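Local coordinates for protein phosphoglycolate phosphatase (Lactobacillus plantarum, PDB 2HDO) that probably hydrolyses 2-phosphoglycolate to glycolate and phosphate, as a putative phosphoglycolate phosphatase of the haloacid dehalogenase (HAD) superfamily, at residues Leu7-Asp12 with Glu93-Glu98; Gly102-Gln107 with Leu142-Ala147; Ala158-Asp163 with Gln169-Ala174. All blocks are in the same frame, centred on the assembly; numbering follows the deposited sequence.

Interaction 1: residues Leu7-Asp12 with Glu93-Glu98; sequences LMFDID and EQLPSE. With PO4 (phosphate ion), chain B.
L7 and F9, on the same face of strand 6-9, meet L95, the first residue to leave helical geometry after helix 88-94. The contact across the segments is wholly apolar and small, burying 88 Å² in all. L7 and L95 reach toward each other tip to tip, L7 CD1 lying 3.8 Å from L95 CD2. The second torsion of L7, -176°, stretches CD1 to the far end of the chain and so brings this methyl to the partner. The other methyl of L95, CD1, serves F9: it stands 4.4 Å from F9 CZ and approaches the ring obliquely. F92 of helix 88-94 also meets the F9 ring, with the two planes inclined at about 60°, while L159 and I161 of strand 158-162 pack beside L7 and F9.

Polar contacts gather at the other end of 7-12, where the chain leaves the strand and turns round a phosphate ion, probably from the crystallisation liquor. Two backbone amides converge on one phosphate oxygen. D12 N points almost straight at PO4 O2, 3.1 Å away with an angle of 174°. I11 N reaches PO4 O2 at 3.2 Å along a more bent path. The same I11 amide makes a weak bond of 3.0 Å to D10 OD1. K138 forms a salt bridge with D10 OD1, and S18 and Q107 hold D12 through OD1 and OD2 respectively.

D10 and D12 fit the DxDx(T/V) pattern of HAD hydrolases, consistent with an active site at this strand end. The chemistry implies a division of labour: greasy leucine and phenylalanine groups tie the strand to the chain beyond helix 88-94, while the backbone amides beyond the strand bind an anion beside the carboxylates of D10 and D12.

Interaction 2: residues Gly102-Gln107 with Leu142-Ala147; sequences GIVTSQ and LPLLTA. With PO4 (phosphate ion), chain B.
Strand 100-104 and helix 142-150 pack as sheet and covering helix in the Rossmann-like HAD core, with V104 meeting P143, L144 and A147. The segment axes approach to 8.7 Å and run nearly antiparallel, at 162°. V104 sets its two methyls on different helix residues: CG1, anti to the backbone N (chi1 180°), lies 3.9 Å from P143 CB, while CG2 is 3.7 Å from A147 CB and also near the tip of L144. The valine crosses P143 and L144 at about a right angle.

Beyond the strand the chain binds phosphate. T105 OG1 donates to PO4 O2 at 2.7 Å and accepts from Q107 N at 3.0 Å, closing an ST turn; S106 N donates to PO4 O1 at 2.9 Å. T105 thus fits the threonine or serine expected at this strand end in HAD enzymes. A valine in its place would probably leave PO4 O2 short of a donor and Q107 N without its acceptor, freeing the turn to shift.

F160 of strand 158-162 borders V104 and L144, L144 touches T170 and A174 of helix 165-174, and I129 of strand 125-129 meets A147.

Interaction 3: residues Ala158-Asp163 with Gln169-Ala174; sequences ALFIGD and QTAQAA
F160 turns the edge of its ring to A171, with the methyl of A171 lying close to the ring plane. The closest atoms are F160 CD2 and A171 CB, 4.1 Å apart, so the methyl sits beside the rim and does not cover a face. T170 CB lies 4.3 Å from F160 CE2, the neighbouring ring carbon, and approaches obliquely. The first torsion explains this placing of the ring, for at -173° it holds CG opposite the backbone nitrogen and carries the ring out from the strand toward helix 165-174. The other border of the ring is turned toward M8 of strand 6-9.

The helix offers a small methyl and a beta-branched threonine here, which lets its backbone come near: F160 and A171 have CA atoms 6.6 Å apart. No hydrogen bond crosses the contact, and 102 Å² is buried between the segments. T170 meets the ring with carbon, and its OG1 is satisfied inside the helix by bonding to S166 O. The helical turn itself is held by A173 N to Q169 O, at 3.0 Å, and by A174 N to T170 O, at 2.9 Å.

The contact joins the first strand and the helix of a beta-alpha-beta unit that continues into strand 177-181, the neighbour of 158-162 in the parallel sheet. On the side of the sheet where F160 projects, L144 of helix 142-150 touches both F160 and T170, while A171 also meets F178 of strand 177-181, the next strand of the unit.

Overall arrangement
All three contacts are buried and apolar across their segments, and all rest on the same parallel sheet, where strand 6-9 lies between 100-104 and 158-162. Interaction 1 joins the sheet to the chain after helix 88-94, whereas interactions 2 and 3 bring helices 142-150 and 165-174 onto the sheet and meet where L144 CD2 packs 3.8 Å from F160 CD2. Backbone hydrogen bonds between F9 and G102 and between M8 and I161 link the three strands. Chemistry changes at the strand ends: 7-12 and 102-107 share one phosphate, bound by backbone amides, the T105 hydroxyl and K138, while interaction 3 has no phosphate contact and remains carbon against carbon.

Interaction 1: residues Leu7-Asp12 with Glu93-Glu98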
ATOM      1  N   LEU A   7     -10.949   9.401   1.664  1.00 11.25           N
ATOM      2  CA  LEU A   7     -10.488   8.119   1.161  1.00 10.73           C
ATOM      3  C   LEU A   7      -8.986   8.088   1.243  1.00 13.22           C
ATOM      4  O   LEU A   7      -8.331   8.957   0.687  1.00 13.84           O
ATOM      5  CB  LEU A   7     -10.892   7.902  -0.282  1.00 12.11           C
ATOM      6  CG  LEU A   7     -12.353   7.914  -0.628  1.00 15.35           C
ATOM      7  CD1 LEU A   7     -12.481   7.572  -2.130  1.00 16.39           C
ATOM      8  CD2 LEU A   7     -13.175   6.988   0.205  1.00 16.59           C
HETATM    9  N   MSE A   8      -8.462   7.117   1.991  1.00 12.18           N
HETATM   10  CA  MSE A   8      -7.019   6.875   2.048  1.00 10.36           C
HETATM   11  C   MSE A   8      -6.708   5.616   1.312  1.00 11.83           C
HETATM   12  O   MSE A   8      -7.463   4.664   1.405  1.00 14.30           O
HETATM   13  CB  MSE A   8      -6.559   6.742   3.496  1.00 13.46           C
HETATM   14  CG  MSE A   8      -6.888   7.935   4.315  1.00 14.14           C
HETATM   15 SE   MSE A   8      -5.741   9.468   3.885  0.75 24.52          SE
HETATM   16  CE  MSE A   8      -7.139  10.873   3.478  1.00 14.19           C
ATOM     17  N   PHE A   9      -5.604   5.608   0.585  1.00 12.23           N
ATOM     18  CA  PHE A   9      -5.230   4.507  -0.260  1.00 10.18           C
ATOM     19  C   PHE A   9      -3.838   3.993   0.120  1.00 13.00           C
ATOM     20  O   PHE A   9      -2.936   4.767   0.360  1.00 12.17           O
ATOM     21  CB  PHE A   9      -5.127   4.920  -1.741  1.00 12.75           C
ATOM     22  CG  PHE A   9      -6.425   5.366  -2.354  1.00 14.91           C
ATOM     23  CD1 PHE A   9      -6.838   6.674  -2.187  1.00 15.69           C
ATOM     24  CD2 PHE A   9      -7.227   4.494  -3.085  1.00 17.31           C
ATOM     25  CE1 PHE A   9      -8.036   7.114  -2.710  1.00 16.92           C
ATOM     26  CE2 PHE A   9      -8.423   4.949  -3.642  1.00 16.29           C
ATOM     27  CZ  PHE A   9      -8.832   6.248  -3.431  1.00 13.41           C
ATOM     28  N   ASP A  10      -3.697   2.678   0.136  1.00 14.02           N
ATOM     29  CA  ASP A  10      -2.362   2.026  -0.009  1.00 16.88           C
ATOM     30  C   ASP A  10      -1.897   2.100  -1.461  1.00 17.09           C
ATOM     31  O   ASP A  10      -2.706   2.328  -2.347  1.00 17.40           O
ATOM     32  CB  ASP A  10      -2.483   0.553   0.386  1.00 20.77           C
ATOM     33  CG  ASP A  10      -1.196  -0.019   0.878  1.00 30.08           C
ATOM     34  OD1 ASP A  10      -0.171   0.709   0.937  1.00 28.52           O
ATOM     35  OD2 ASP A  10      -1.213  -1.223   1.186  1.00 31.54           O
ATOM     36  N   ILE A  11      -0.602   1.900  -1.736  1.00 16.60           N
ATOM     37  CA  ILE A  11      -0.117   1.981  -3.093  1.00 15.07           C
ATOM     38  C   ILE A  11       0.014   0.588  -3.701  1.00 15.04           C
ATOM     39  O   ILE A  11      -0.663   0.245  -4.670  1.00 15.95           O
ATOM     40  CB  ILE A  11       1.228   2.730  -3.179  1.00 15.21           C
ATOM     41  CG1 ILE A  11       1.025   4.178  -2.742  1.00 15.88           C
ATOM     42  CG2 ILE A  11       1.743   2.702  -4.610  1.00 17.44           C
ATOM     43  CD1 ILE A  11       2.302   4.948  -2.438  1.00 20.12           C
ATOM     44  N   ASP A  12       0.863  -0.219  -3.102  1.00 13.51           N
ATOM     45  CA  ASP A  12       1.244  -1.493  -3.726  1.00 16.74           C
ATOM     46  C   ASP A  12       0.115  -2.489  -3.693  1.00 17.79           C
ATOM     47  O   ASP A  12      -0.393  -2.798  -2.621  1.00 19.02           O
ATOM     48  CB  ASP A  12       2.476  -2.072  -3.027  1.00 17.27           C
ATOM     49  CG  ASP A  12       3.694  -1.209  -3.185  1.00 25.05           C
ATOM     50  OD1 ASP A  12       4.226  -1.141  -4.329  1.00 21.68           O
ATOM     51  OD2 ASP A  12       4.133  -0.604  -2.158  1.00 24.63           O
ATOM     52  N   GLU A  93     -10.133  10.968 -11.887  1.00 18.23           N
ATOM     53  CA  GLU A  93     -10.855  12.007 -12.651  1.00 16.93           C
ATOM     54  C   GLU A  93     -12.291  12.180 -12.180  1.00 20.06           C
ATOM     55  O   GLU A  93     -12.869  13.259 -12.351  1.00 23.83           O
ATOM     56  CB  GLU A  93     -10.905  11.688 -14.148  1.00 18.18           C
ATOM     57  CG  GLU A  93      -9.603  11.276 -14.821  1.00 24.03           C
ATOM     58  CD  GLU A  93      -8.686  12.418 -15.097  1.00 36.82           C
ATOM     59  OE1 GLU A  93      -8.917  13.504 -14.526  1.00 37.92           O
ATOM     60  OE2 GLU A  93      -7.735  12.231 -15.895  1.00 28.49           O
ATOM     61  N   GLN A  94     -12.899  11.131 -11.642  1.00 15.65           N
ATOM     62  CA  GLN A  94     -14.333  11.146 -11.349  1.00 15.89           C
ATOM     63  C   GLN A  94     -14.658  11.313  -9.853  1.00 14.82           C
ATOM     64  O   GLN A  94     -15.771  11.698  -9.511  1.00 17.55           O
ATOM     65  CB  GLN A  94     -14.976   9.849 -11.840  1.00 17.72           C
ATOM     66  CG  GLN A  94     -14.909   9.563 -13.349  1.00 18.69           C
ATOM     67  CD  GLN A  94     -15.576  10.609 -14.199  1.00 24.24           C
ATOM     68  OE1 GLN A  94     -16.634  11.147 -13.846  1.00 27.69           O
ATOM     69  NE2 GLN A  94     -14.964  10.908 -15.344  1.00 28.66           N
ATOM     70  N   LEU A  95     -13.718  11.006  -8.957  1.00 14.95           N
ATOM     71  CA  LEU A  95     -14.016  11.124  -7.511  1.00 17.41           C
ATOM     72  C   LEU A  95     -14.430  12.580  -7.177  1.00 17.24           C
ATOM     73  O   LEU A  95     -13.820  13.512  -7.712  1.00 19.74           O
ATOM     74  CB  LEU A  95     -12.813  10.702  -6.688  1.00 17.08           C
ATOM     75  CG  LEU A  95     -12.611   9.171  -6.534  1.00 16.09           C
ATOM     76  CD1 LEU A  95     -11.238   8.831  -5.978  1.00 15.93           C
ATOM     77  CD2 LEU A  95     -13.658   8.561  -5.616  1.00 17.61           C
ATOM     78  N   PRO A  96     -15.477  12.795  -6.344  1.00 16.07           N
ATOM     79  CA  PRO A  96     -15.897  14.148  -5.999  1.00 16.51           C
ATOM     80  C   PRO A  96     -14.747  14.967  -5.420  1.00 15.02           C
ATOM     81  O   PRO A  96     -13.983  14.472  -4.573  1.00 16.19           O
ATOM     82  CB  PRO A  96     -16.957  13.953  -4.899  1.00 18.61           C
ATOM     83  CG  PRO A  96     -17.318  12.540  -4.935  1.00 17.65           C
ATOM     84  CD  PRO A  96     -16.294  11.761  -5.677  1.00 16.04           C
ATOM     85  N   SER A  97     -14.676  16.225  -5.849  1.00 13.06           N
ATOM     86  CA  SER A  97     -13.623  17.131  -5.425  1.00 15.52           C
ATOM     87  C   SER A  97     -13.725  17.503  -3.942  1.00 14.16           C
ATOM     88  O   SER A  97     -12.748  17.932  -3.326  1.00 16.12           O
ATOM     89  CB  SER A  97     -13.691  18.397  -6.270  1.00 17.47           C
ATOM     90  OG  SER A  97     -14.977  18.994  -6.091  1.00 24.96           O
ATOM     91  N   GLU A  98     -14.911  17.334  -3.377  1.00 15.33           N
ATOM     92  CA  GLU A  98     -15.124  17.538  -1.949  1.00 15.37           C
ATOM     93  C   GLU A  98     -14.358  16.531  -1.053  1.00 15.00           C
ATOM     94  O   GLU A  98     -14.090  16.834   0.105  1.00 18.45           O
ATOM     95  CB  GLU A  98     -16.618  17.468  -1.637  1.00 19.00           C
ATOM     96  CG  GLU A  98     -17.455  18.565  -2.350  1.00 22.10           C
ATOM     97  CD  GLU A  98     -17.868  18.236  -3.819  1.00 35.43           C
ATOM     98  OE1 GLU A  98     -17.512  17.152  -4.370  1.00 27.08           O
ATOM     99  OE2 GLU A  98     -18.563  19.094  -4.422  1.00 45.03           O
TER
HETATM  100  P   PO4 B 209       2.226  -0.350   0.634  1.00 30.70           P
HETATM  101  O1  PO4 B 209       2.069  -0.041   2.148  1.00 19.81           O
HETATM  102  O2  PO4 B 209       2.026   0.766  -0.415  1.00 22.44           O
HETATM  103  O3  PO4 B 209       1.231  -1.487   0.297  1.00 30.78           O
HETATM  104  O4  PO4 B 209       3.646  -0.880   0.403  1.00 34.84           O

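Interaction 2: residues Gly102-Gln107 with Leu142-Ala147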
ATOM      1  N   GLY A 102      -5.934  10.770   0.240  1.00 10.52           N
ATOM      2  CA  GLY A 102      -4.550  10.612   0.613  1.00 11.90           C
ATOM      3  C   GLY A 102      -4.014   9.190   0.452  1.00 11.61           C
ATOM      4  O   GLY A 102      -4.727   8.235   0.071  1.00 11.44           O
ATOM      5  N   ILE A 103      -2.749   9.083   0.807  1.00 11.97           N
ATOM      6  CA  ILE A 103      -1.986   7.870   0.717  1.00 14.97           C
ATOM      7  C   ILE A 103      -1.380   7.544   2.094  1.00 13.00           C
ATOM      8  O   ILE A 103      -0.852   8.405   2.787  1.00 13.81           O
ATOM      9  CB  ILE A 103      -0.877   8.017  -0.339  1.00 17.05           C
ATOM     10  CG1 ILE A 103      -1.528   7.959  -1.726  1.00 20.58           C
ATOM     11  CG2 ILE A 103       0.188   6.889  -0.174  1.00 17.79           C
ATOM     12  CD1 ILE A 103      -0.589   8.078  -2.846  1.00 30.22           C
ATOM     13  N   VAL A 104      -1.465   6.283   2.484  1.00 12.79           N
ATOM     14  CA  VAL A 104      -0.805   5.780   3.687  1.00 12.84           C
ATOM     15  C   VAL A 104      -0.075   4.510   3.295  1.00 14.26           C
ATOM     16  O   VAL A 104      -0.688   3.467   3.028  1.00 17.08           O
ATOM     17  CB  VAL A 104      -1.840   5.450   4.829  1.00 13.17           C
ATOM     18  CG1 VAL A 104      -1.121   4.929   6.065  1.00 14.20           C
ATOM     19  CG2 VAL A 104      -2.713   6.621   5.106  1.00 14.34           C
ATOM     20  N   THR A 105       1.243   4.602   3.233  1.00 13.51           N
ATOM     21  CA  THR A 105       2.051   3.538   2.629  1.00 12.07           C
ATOM     22  C   THR A 105       3.232   3.207   3.546  1.00 14.37           C
ATOM     23  O   THR A 105       3.735   4.049   4.261  1.00 13.67           O
ATOM     24  CB  THR A 105       2.574   3.943   1.212  1.00 13.90           C
ATOM     25  OG1 THR A 105       3.352   2.871   0.615  1.00 15.08           O
ATOM     26  CG2 THR A 105       3.437   5.201   1.256  1.00 16.20           C
ATOM     27  N   SER A 106       3.694   1.968   3.433  1.00 15.30           N
ATOM     28  CA  SER A 106       4.895   1.530   4.117  0.50 15.74           C
ATOM     29  C   SER A 106       6.142   1.853   3.302  1.00 14.65           C
ATOM     30  O   SER A 106       7.261   1.638   3.777  1.00 18.25           O
ATOM     31  CB  SER A 106       4.802   0.033   4.420  0.50 17.37           C
ATOM     32  OG  SER A 106       4.752  -0.733   3.229  0.50 24.21           O
ATOM     33  N   GLN A 107       5.973   2.348   2.073  1.00 15.55           N
ATOM     34  CA  GLN A 107       7.133   2.798   1.288  1.00 15.77           C
ATOM     35  C   GLN A 107       7.866   3.941   1.992  1.00 15.47           C
ATOM     36  O   GLN A 107       7.236   4.736   2.633  1.00 16.72           O
ATOM     37  CB  GLN A 107       6.683   3.304  -0.065  1.00 14.25           C
ATOM     38  CG  GLN A 107       6.145   2.215  -0.961  1.00 17.11           C
ATOM     39  CD  GLN A 107       5.842   2.688  -2.355  1.00 22.52           C
ATOM     40  OE1 GLN A 107       6.233   3.780  -2.743  1.00 19.92           O
ATOM     41  NE2 GLN A 107       5.135   1.862  -3.136  1.00 21.97           N
ATOM     42  N   LEU A 142      -1.277   4.129  13.976  1.00 14.52           N
ATOM     43  CA  LEU A 142      -0.748   5.496  13.999  1.00 14.91           C
ATOM     44  C   LEU A 142      -0.584   6.128  12.598  1.00 15.31           C
ATOM     45  O   LEU A 142      -0.971   7.277  12.417  1.00 15.95           O
ATOM     46  CB  LEU A 142       0.585   5.527  14.705  1.00 15.95           C
ATOM     47  CG  LEU A 142       1.188   6.929  14.856  1.00 17.18           C
ATOM     48  CD1 LEU A 142       0.211   7.780  15.609  1.00 15.42           C
ATOM     49  CD2 LEU A 142       2.541   6.852  15.530  1.00 15.72           C
ATOM     50  N   PRO A 143      -0.009   5.395  11.616  1.00 15.53           N
ATOM     51  CA  PRO A 143       0.125   6.068  10.318  1.00 15.91           C
ATOM     52  C   PRO A 143      -1.239   6.489   9.699  1.00 15.57           C
ATOM     53  O   PRO A 143      -1.338   7.569   9.131  1.00 15.07           O
ATOM     54  CB  PRO A 143       0.815   5.009   9.445  1.00 16.50           C
ATOM     55  CG  PRO A 143       1.426   4.009  10.421  1.00 19.05           C
ATOM     56  CD  PRO A 143       0.536   4.018  11.598  1.00 15.82           C
ATOM     57  N   LEU A 144      -2.266   5.636   9.800  1.00 15.10           N
ATOM     58  CA  LEU A 144      -3.598   5.988   9.302  1.00 11.99           C
ATOM     59  C   LEU A 144      -4.238   7.137  10.088  1.00 12.07           C
ATOM     60  O   LEU A 144      -4.791   8.066   9.516  1.00 13.75           O
ATOM     61  CB  LEU A 144      -4.505   4.756   9.303  1.00 13.46           C
ATOM     62  CG  LEU A 144      -5.930   4.920   8.832  1.00 12.38           C
ATOM     63  CD1 LEU A 144      -5.984   5.676   7.514  1.00 14.63           C
ATOM     64  CD2 LEU A 144      -6.616   3.568   8.710  1.00 15.32           C
ATOM     65  N   LEU A 145      -4.118   7.084  11.403  1.00 13.33           N
ATOM     66  CA  LEU A 145      -4.698   8.108  12.224  1.00 12.66           C
ATOM     67  C   LEU A 145      -3.948   9.434  11.999  1.00 13.21           C
ATOM     68  O   LEU A 145      -4.548  10.486  12.052  1.00 11.44           O
ATOM     69  CB  LEU A 145      -4.650   7.684  13.687  1.00 12.93           C
ATOM     70  CG  LEU A 145      -5.644   6.584  14.016  1.00 16.34           C
ATOM     71  CD1 LEU A 145      -5.430   6.087  15.448  1.00 20.98           C
ATOM     72  CD2 LEU A 145      -7.074   7.052  13.833  1.00 18.09           C
ATOM     73  N   THR A 146      -2.651   9.386  11.721  1.00 13.12           N
ATOM     74  CA  THR A 146      -1.901  10.604  11.465  1.00 12.79           C
ATOM     75  C   THR A 146      -2.393  11.267  10.191  1.00 13.54           C
ATOM     76  O   THR A 146      -2.626  12.463  10.145  1.00 14.07           O
ATOM     77  CB  THR A 146      -0.397  10.299  11.438  1.00 15.64           C
ATOM     78  OG1 THR A 146      -0.015   9.795  12.732  1.00 15.08           O
ATOM     79  CG2 THR A 146       0.409  11.536  11.131  1.00 18.22           C
ATOM     80  N   ALA A 147      -2.629  10.467   9.166  1.00 11.04           N
ATOM     81  CA  ALA A 147      -3.115  10.983   7.892  1.00 11.91           C
ATOM     82  C   ALA A 147      -4.448  11.657   8.083  1.00 13.31           C
ATOM     83  O   ALA A 147      -4.678  12.776   7.622  1.00 12.16           O
ATOM     84  CB  ALA A 147      -3.225   9.832   6.841  1.00 12.78           C
TER
HETATM   85  P   PO4 B 209       2.226  -0.350   0.634  1.00 30.70           P
HETATM   86  O1  PO4 B 209       2.069  -0.041   2.148  1.00 19.81           O
HETATM   87  O2  PO4 B 209       2.026   0.766  -0.415  1.00 22.44           O
HETATM   88  O3  PO4 B 209       1.231  -1.487   0.297  1.00 30.78           O
HETATM   89  O4  PO4 B 209       3.646  -0.880   0.403  1.00 34.84           O

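Interaction 3: residues Ala158-Asp163 with Gln169-Ala174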
ATOM      1  N   ALA A 158     -13.984   8.139   7.339  1.00 12.95           N
ATOM      2  CA  ALA A 158     -12.933   7.772   6.460  1.00 13.42           C
ATOM      3  C   ALA A 158     -13.059   6.309   5.985  1.00 12.56           C
ATOM      4  O   ALA A 158     -13.639   5.437   6.686  1.00 13.26           O
ATOM      5  CB  ALA A 158     -11.648   8.004   7.152  1.00 14.67           C
ATOM      6  N   LEU A 159     -12.521   6.038   4.796  1.00 10.10           N
ATOM      7  CA  LEU A 159     -12.415   4.674   4.262  1.00 10.13           C
ATOM      8  C   LEU A 159     -10.964   4.471   3.836  1.00 12.17           C
ATOM      9  O   LEU A 159     -10.413   5.287   3.059  1.00 12.37           O
ATOM     10  CB  LEU A 159     -13.337   4.485   3.077  1.00 10.31           C
ATOM     11  CG  LEU A 159     -13.442   3.092   2.475  1.00 10.70           C
ATOM     12  CD1 LEU A 159     -14.024   2.088   3.391  1.00 14.35           C
ATOM     13  CD2 LEU A 159     -14.219   3.188   1.216  1.00 14.00           C
ATOM     14  N   PHE A 160     -10.354   3.398   4.324  1.00 13.22           N
ATOM     15  CA  PHE A 160      -9.002   2.991   3.901  1.00 11.89           C
ATOM     16  C   PHE A 160      -9.161   1.876   2.875  1.00 13.04           C
ATOM     17  O   PHE A 160      -9.727   0.823   3.164  1.00 12.38           O
ATOM     18  CB  PHE A 160      -8.216   2.549   5.135  1.00 12.85           C
ATOM     19  CG  PHE A 160      -6.769   2.260   4.909  1.00 13.31           C
ATOM     20  CD1 PHE A 160      -5.991   2.947   3.965  1.00 13.96           C
ATOM     21  CD2 PHE A 160      -6.113   1.311   5.727  1.00 14.30           C
ATOM     22  CE1 PHE A 160      -4.655   2.645   3.776  1.00 15.80           C
ATOM     23  CE2 PHE A 160      -4.758   1.064   5.552  1.00 16.11           C
ATOM     24  CZ  PHE A 160      -4.042   1.726   4.559  1.00 13.54           C
ATOM     25  N   ILE A 161      -8.610   2.112   1.694  1.00 12.36           N
ATOM     26  CA  ILE A 161      -8.705   1.203   0.578  1.00 12.34           C
ATOM     27  C   ILE A 161      -7.361   0.558   0.332  1.00 15.06           C
ATOM     28  O   ILE A 161      -6.350   1.239   0.114  1.00 14.06           O
ATOM     29  CB  ILE A 161      -9.201   1.913  -0.697  1.00 11.84           C
ATOM     30  CG1 ILE A 161     -10.564   2.549  -0.390  1.00 16.16           C
ATOM     31  CG2 ILE A 161      -9.254   0.960  -1.894  1.00 15.51           C
ATOM     32  CD1 ILE A 161     -11.105   3.411  -1.468  1.00 15.43           C
ATOM     33  N   GLY A 162      -7.340  -0.761   0.423  1.00 13.64           N
ATOM     34  CA  GLY A 162      -6.124  -1.513   0.181  1.00 13.00           C
ATOM     35  C   GLY A 162      -6.382  -2.998  -0.042  1.00 13.32           C
ATOM     36  O   GLY A 162      -7.532  -3.419  -0.197  1.00 12.79           O
ATOM     37  N   ASP A 163      -5.320  -3.796  -0.050  1.00 15.22           N
ATOM     38  CA  ASP A 163      -5.492  -5.237  -0.346  1.00 14.95           C
ATOM     39  C   ASP A 163      -4.499  -6.100   0.422  1.00 14.16           C
ATOM     40  O   ASP A 163      -3.816  -6.962  -0.140  1.00 16.84           O
ATOM     41  CB  ASP A 163      -5.421  -5.524  -1.849  1.00 14.63           C
ATOM     42  CG  ASP A 163      -5.875  -6.926  -2.196  1.00 18.96           C
ATOM     43  OD1 ASP A 163      -6.885  -7.418  -1.640  1.00 19.33           O
ATOM     44  OD2 ASP A 163      -5.230  -7.530  -3.068  1.00 19.08           O
ATOM     45  N   GLN A 169      -5.857  -4.781   9.309  1.00 13.13           N
ATOM     46  CA  GLN A 169      -5.620  -4.653  10.737  1.00 12.93           C
ATOM     47  C   GLN A 169      -5.343  -3.221  11.184  1.00 12.67           C
ATOM     48  O   GLN A 169      -5.749  -2.821  12.269  1.00 14.37           O
ATOM     49  CB  GLN A 169      -4.495  -5.597  11.162  1.00 12.97           C
ATOM     50  CG  GLN A 169      -4.889  -7.068  11.087  1.00 13.85           C
ATOM     51  CD  GLN A 169      -3.717  -8.025  11.364  1.00 14.70           C
ATOM     52  OE1 GLN A 169      -2.549  -7.591  11.475  1.00 15.57           O
ATOM     53  NE2 GLN A 169      -4.021  -9.333  11.470  1.00 17.10           N
ATOM     54  N   THR A 170      -4.640  -2.460  10.339  1.00 12.41           N
ATOM     55  CA  THR A 170      -4.422  -1.024  10.582  1.00 12.91           C
ATOM     56  C   THR A 170      -5.758  -0.319  10.739  1.00 12.60           C
ATOM     57  O   THR A 170      -5.993   0.465  11.689  1.00 12.70           O
ATOM     58  CB  THR A 170      -3.674  -0.388   9.403  1.00 12.56           C
ATOM     59  OG1 THR A 170      -2.426  -1.051   9.207  1.00 16.12           O
ATOM     60  CG2 THR A 170      -3.402   1.121   9.642  1.00 15.10           C
ATOM     61  N   ALA A 171      -6.649  -0.564   9.790  1.00 13.08           N
ATOM     62  CA  ALA A 171      -7.964   0.076   9.776  1.00 13.95           C
ATOM     63  C   ALA A 171      -8.816  -0.297  11.010  1.00 12.60           C
ATOM     64  O   ALA A 171      -9.442   0.554  11.669  1.00 15.31           O
ATOM     65  CB  ALA A 171      -8.684  -0.300   8.481  1.00 12.20           C
ATOM     66  N   GLN A 172      -8.833  -1.599  11.303  1.00 14.34           N
ATOM     67  CA  GLN A 172      -9.586  -2.100  12.474  1.00 15.12           C
ATOM     68  C   GLN A 172      -9.083  -1.420  13.733  1.00 14.46           C
ATOM     69  O   GLN A 172      -9.878  -0.942  14.545  1.00 15.13           O
ATOM     70  CB  GLN A 172      -9.435  -3.617  12.624  1.00 14.69           C
ATOM     71  CG  GLN A 172     -10.239  -4.446  11.629  1.00 29.11           C
ATOM     72  N   ALA A 173      -7.759  -1.357  13.882  1.00 13.42           N
ATOM     73  CA  ALA A 173      -7.147  -0.780  15.055  1.00 13.21           C
ATOM     74  C   ALA A 173      -7.477   0.725  15.174  1.00 15.00           C
ATOM     75  O   ALA A 173      -7.652   1.270  16.249  1.00 16.07           O
ATOM     76  CB  ALA A 173      -5.652  -1.017  15.053  1.00 13.95           C
ATOM     77  N   ALA A 174      -7.559   1.374  14.016  1.00 13.07           N
ATOM     78  CA  ALA A 174      -7.889   2.790  13.932  1.00 14.36           C
ATOM     79  C   ALA A 174      -9.380   3.116  14.039  1.00 14.68           C
ATOM     80  O   ALA A 174      -9.740   4.308  14.115  1.00 14.00           O
ATOM     81  CB  ALA A 174      -7.352   3.324  12.639  1.00 13.64           C
TER